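Long-range contact in activator of Hsp90 ATPase homologue 1/2-like C-terminal domain-containing protein (Nitrosomonas europaea, PDB 1XFS), which is of unknown function but belongs to the AHA1 family of the Bet v 1-like clan, whose members commonly enclose a ligand-binding cavity: residues Asp52-Tyr60 / Leu86-Tyr96. Residues are numbered along the deposited sequence; the frame is centred on the assembly and turned at random.
Sequences DLRPGGEFY and LIWTSALVKNY
Next-nearest strands of the curved antiparallel sheet of a Bet v 1-like (helix-grip) fold, 58-64 and 85-89, meet here by side chains across strand 70-81, while the type II turn Arg54-Gly57 is clasped by residues 94-96. On the sheet's face, Phe59 sets its CD1-CE1 edge on the five-membered ring of the Trp88 indole in a T-shaped pair, with planes at 87° and CD1 3.8 Å from CG of Trp88. Trp88 reaches this position with CG between its backbone N and carbonyl carbon (chi1 64°), and Phe77 and Phe39 add further rings around Phe59. At the turn itself, the Tyr96 ring receives Gly56 CA over one face, a CH-pi contact 3.6 Å from the ring centroid, and its OH lies 3.2 Å from CB of Pro55. With an alanine in place of Tyr96 the ring is gone, and a gap would probably open beside Gly56 CA and Pro55. Tyr96 also packs on Leu78 of the second subunit, placing this side of the turn contact at the subunit interface. Farther out, Glu58 CB abuts Lys94 CB at 3.8 Å. Between the two segments the one direct hydrogen bond is Asn95 N to Gly56 O, 2.8 Å long.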
loop_
_atom_site.group_PDB
_atom_site.type_symbol
_atom_site.label_atom_id
_atom_site.label_comp_id
_atom_site.label_asym_id
_atom_site.label_seq_id
_atom_site.Cartn_x
_atom_site.Cartn_y
_atom_site.Cartn_z
ATOM N N ASP A 52 -12.335 7.628 3.651
ATOM C CA ASP A 52 -12.017 7.278 5.042
ATOM C C ASP A 52 -10.546 7.706 5.068
ATOM O O ASP A 52 -9.658 6.933 4.692
ATOM C CB ASP A 52 -12.160 5.767 5.289
ATOM C CG ASP A 52 -11.827 5.365 6.728
ATOM O OD1 ASP A 52 -11.792 4.150 7.017
ATOM O OD2 ASP A 52 -11.611 6.256 7.577
ATOM N N LEU A 53 -10.304 8.943 5.501
ATOM C CA LEU A 53 -8.963 9.541 5.493
ATOM C C LEU A 53 -7.994 9.083 6.574
ATOM O O LEU A 53 -7.792 9.756 7.585
ATOM C CB LEU A 53 -9.091 11.069 5.528
ATOM C CG LEU A 53 -7.868 11.885 5.110
ATOM C CD1 LEU A 53 -7.588 11.693 3.624
ATOM C CD2 LEU A 53 -8.122 13.354 5.407
ATOM N N ARG A 54 -7.384 7.933 6.323
ATOM C CA ARG A 54 -6.417 7.337 7.224
ATOM C C ARG A 54 -5.719 6.230 6.452
ATOM O O ARG A 54 -6.247 5.729 5.463
ATOM C CB ARG A 54 -7.126 6.719 8.438
ATOM C CG ARG A 54 -8.101 5.610 8.071
ATOM C CD ARG A 54 -8.768 4.994 9.296
ATOM N NE ARG A 54 -9.672 3.903 8.931
ATOM C CZ ARG A 54 -9.277 2.723 8.461
ATOM N NH1 ARG A 54 -7.985 2.464 8.300
ATOM N NH2 ARG A 54 -10.172 1.796 8.144
ATOM N N PRO A 55 -4.500 5.865 6.872
ATOM C CA PRO A 55 -3.752 4.794 6.207
ATOM C C PRO A 55 -4.605 3.528 6.311
ATOM O O PRO A 55 -5.051 3.163 7.405
ATOM C CB PRO A 55 -2.478 4.709 7.040
ATOM C CG PRO A 55 -2.261 6.135 7.459
ATOM C CD PRO A 55 -3.652 6.580 7.845
ATOM N N GLY A 56 -4.833 2.870 5.180
ATOM C CA GLY A 56 -5.659 1.677 5.173
ATOM C C GLY A 56 -7.124 1.998 4.918
ATOM O O GLY A 56 -7.955 1.095 4.796
ATOM N N GLY A 57 -7.436 3.288 4.836
ATOM C CA GLY A 57 -8.807 3.722 4.604
ATOM C C GLY A 57 -9.192 3.716 3.136
ATOM O O GLY A 57 -8.371 3.983 2.259
ATOM N N GLU A 58 -10.457 3.418 2.863
ATOM C CA GLU A 58 -10.929 3.351 1.493
ATOM C C GLU A 58 -11.139 4.710 0.830
ATOM O O GLU A 58 -11.579 5.668 1.459
ATOM C CB GLU A 58 -12.232 2.537 1.438
ATOM C CG GLU A 58 -12.870 2.440 0.058
ATOM C CD GLU A 58 -14.050 1.485 0.048
ATOM O OE1 GLU A 58 -14.936 1.625 0.919
ATOM O OE2 GLU A 58 -14.099 0.606 -0.837
ATOM N N PHE A 59 -10.777 4.779 -0.448
ATOM C CA PHE A 59 -10.962 5.969 -1.270
ATOM C C PHE A 59 -11.814 5.417 -2.419
ATOM O O PHE A 59 -11.293 4.778 -3.337
ATOM C CB PHE A 59 -9.614 6.489 -1.787
ATOM C CG PHE A 59 -9.709 7.784 -2.545
ATOM C CD1 PHE A 59 -8.621 8.263 -3.272
ATOM C CD2 PHE A 59 -10.892 8.520 -2.546
ATOM C CE1 PHE A 59 -8.709 9.460 -4.000
ATOM C CE2 PHE A 59 -10.995 9.717 -3.267
ATOM C CZ PHE A 59 -9.898 10.189 -3.998
ATOM N N TYR A 60 -13.129 5.636 -2.336
ATOM C CA TYR A 60 -14.086 5.138 -3.329
ATOM C C TYR A 60 -14.709 6.266 -4.139
ATOM O O TYR A 60 -15.139 7.281 -3.591
ATOM C CB TYR A 60 -15.206 4.358 -2.622
ATOM C CG TYR A 60 -16.393 3.958 -3.492
ATOM C CD1 TYR A 60 -16.332 2.854 -4.339
ATOM C CD2 TYR A 60 -17.587 4.682 -3.446
ATOM C CE1 TYR A 60 -17.441 2.475 -5.121
ATOM C CE2 TYR A 60 -18.693 4.314 -4.224
ATOM C CZ TYR A 60 -18.613 3.210 -5.056
ATOM O OH TYR A 60 -19.711 2.857 -5.817
ATOM N N LEU A 86 -0.187 13.354 0.606
ATOM C CA LEU A 86 -1.292 12.421 0.508
ATOM C C LEU A 86 -0.899 11.364 -0.511
ATOM O O LEU A 86 -0.480 11.686 -1.619
ATOM C CB LEU A 86 -2.559 13.134 0.041
ATOM C CG LEU A 86 -3.829 12.286 0.022
ATOM C CD1 LEU A 86 -4.167 11.816 1.441
ATOM C CD2 LEU A 86 -4.971 13.125 -0.535
ATOM N N ILE A 87 -1.012 10.103 -0.125
ATOM C CA ILE A 87 -0.677 9.014 -1.031
ATOM C C ILE A 87 -1.786 7.993 -1.028
ATOM O O ILE A 87 -2.226 7.557 0.036
ATOM C CB ILE A 87 0.625 8.282 -0.611
ATOM C CG1 ILE A 87 1.814 9.265 -0.586
ATOM C CG2 ILE A 87 0.911 7.125 -1.585
ATOM C CD1 ILE A 87 3.157 8.611 -0.240
ATOM N N TRP A 88 -2.273 7.632 -2.212
ATOM C CA TRP A 88 -3.310 6.606 -2.306
ATOM C C TRP A 88 -2.944 5.699 -3.469
ATOM O O TRP A 88 -2.176 6.085 -4.351
ATOM C CB TRP A 88 -4.705 7.226 -2.503
ATOM C CG TRP A 88 -4.903 7.978 -3.780
ATOM C CD1 TRP A 88 -5.253 7.461 -4.998
ATOM C CD2 TRP A 88 -4.770 9.389 -3.967
ATOM N NE1 TRP A 88 -5.347 8.465 -5.927
ATOM C CE2 TRP A 88 -5.055 9.656 -5.324
ATOM C CE3 TRP A 88 -4.440 10.453 -3.120
ATOM C CZ2 TRP A 88 -5.013 10.950 -5.855
ATOM C CZ3 TRP A 88 -4.400 11.739 -3.648
ATOM C CH2 TRP A 88 -4.685 11.975 -5.004
ATOM N N THR A 89 -3.457 4.478 -3.455
ATOM C CA THR A 89 -3.139 3.543 -4.516
ATOM C C THR A 89 -4.370 2.783 -4.980
ATOM O O THR A 89 -5.314 2.594 -4.216
ATOM C CB THR A 89 -2.079 2.511 -4.047
ATOM O OG1 THR A 89 -1.723 1.660 -5.145
ATOM C CG2 THR A 89 -2.614 1.646 -2.899
ATOM N N SER A 90 -4.375 2.369 -6.245
ATOM C CA SER A 90 -5.493 1.587 -6.756
ATOM C C SER A 90 -5.081 0.120 -6.798
ATOM O O SER A 90 -5.854 -0.735 -7.206
ATOM C CB SER A 90 -5.937 2.089 -8.141
ATOM O OG SER A 90 -4.911 2.004 -9.097
ATOM N N ALA A 91 -3.856 -0.165 -6.355
ATOM C CA ALA A 91 -3.341 -1.539 -6.333
ATOM C C ALA A 91 -3.900 -2.252 -5.105
ATOM O O ALA A 91 -3.869 -3.486 -5.011
ATOM C CB ALA A 91 -1.819 -1.537 -6.278
ATOM N N LEU A 92 -4.405 -1.463 -4.159
ATOM C CA LEU A 92 -4.985 -2.000 -2.934
ATOM C C LEU A 92 -6.336 -1.344 -2.686
ATOM O O LEU A 92 -6.591 -0.236 -3.160
ATOM C CB LEU A 92 -4.079 -1.703 -1.734
ATOM C CG LEU A 92 -2.630 -2.192 -1.734
ATOM C CD1 LEU A 92 -1.953 -1.752 -0.435
ATOM C CD2 LEU A 92 -2.602 -3.718 -1.847
ATOM N N VAL A 93 -7.196 -2.032 -1.946
ATOM C CA VAL A 93 -8.502 -1.491 -1.605
ATOM C C VAL A 93 -8.569 -1.362 -0.080
ATOM O O VAL A 93 -7.537 -1.402 0.596
ATOM C CB VAL A 93 -9.668 -2.381 -2.146
ATOM C CG1 VAL A 93 -9.674 -2.347 -3.676
ATOM C CG2 VAL A 93 -9.533 -3.813 -1.647
ATOM N N LYS A 94 -9.770 -1.201 0.463
ATOM C CA LYS A 94 -9.933 -1.031 1.904
ATOM C C LYS A 94 -9.128 -2.022 2.748
ATOM O O LYS A 94 -9.030 -3.207 2.420
ATOM C CB LYS A 94 -11.416 -1.123 2.277
ATOM C CG LYS A 94 -11.706 -0.921 3.762
ATOM C CD LYS A 94 -13.202 -0.981 4.047
ATOM C CE LYS A 94 -13.499 -0.769 5.526
ATOM N NZ LYS A 94 -14.952 -0.902 5.840
ATOM N N ASN A 95 -8.554 -1.510 3.833
ATOM C CA ASN A 95 -7.765 -2.299 4.778
ATOM C C ASN A 95 -6.514 -2.932 4.157
ATOM O O ASN A 95 -6.016 -3.947 4.647
ATOM C CB ASN A 95 -8.650 -3.381 5.416
ATOM C CG ASN A 95 -9.733 -2.794 6.313
ATOM O OD1 ASN A 95 -10.831 -3.341 6.417
ATOM N ND2 ASN A 95 -9.422 -1.685 6.974
ATOM N N TYR A 96 -6.019 -2.325 3.076
ATOM C CA TYR A 96 -4.807 -2.778 2.379
ATOM C C TYR A 96 -4.944 -4.095 1.619
ATOM O O TYR A 96 -3.944 -4.756 1.332
ATOM C CB TYR A 96 -3.643 -2.926 3.362
ATOM C CG TYR A 96 -3.270 -1.686 4.145
ATOM C CD1 TYR A 96 -2.828 -0.530 3.503
ATOM C CD2 TYR A 96 -3.275 -1.703 5.542
ATOM C CE1 TYR A 96 -2.388 0.577 4.233
ATOM C CE2 TYR A 96 -2.836 -0.603 6.282
ATOM C CZ TYR A 96 -2.392 0.532 5.615
ATOM O OH TYR A 96 -1.939 1.613 6.333
HETATM O O HOH W 1 -12.809 -2.373 -0.533
#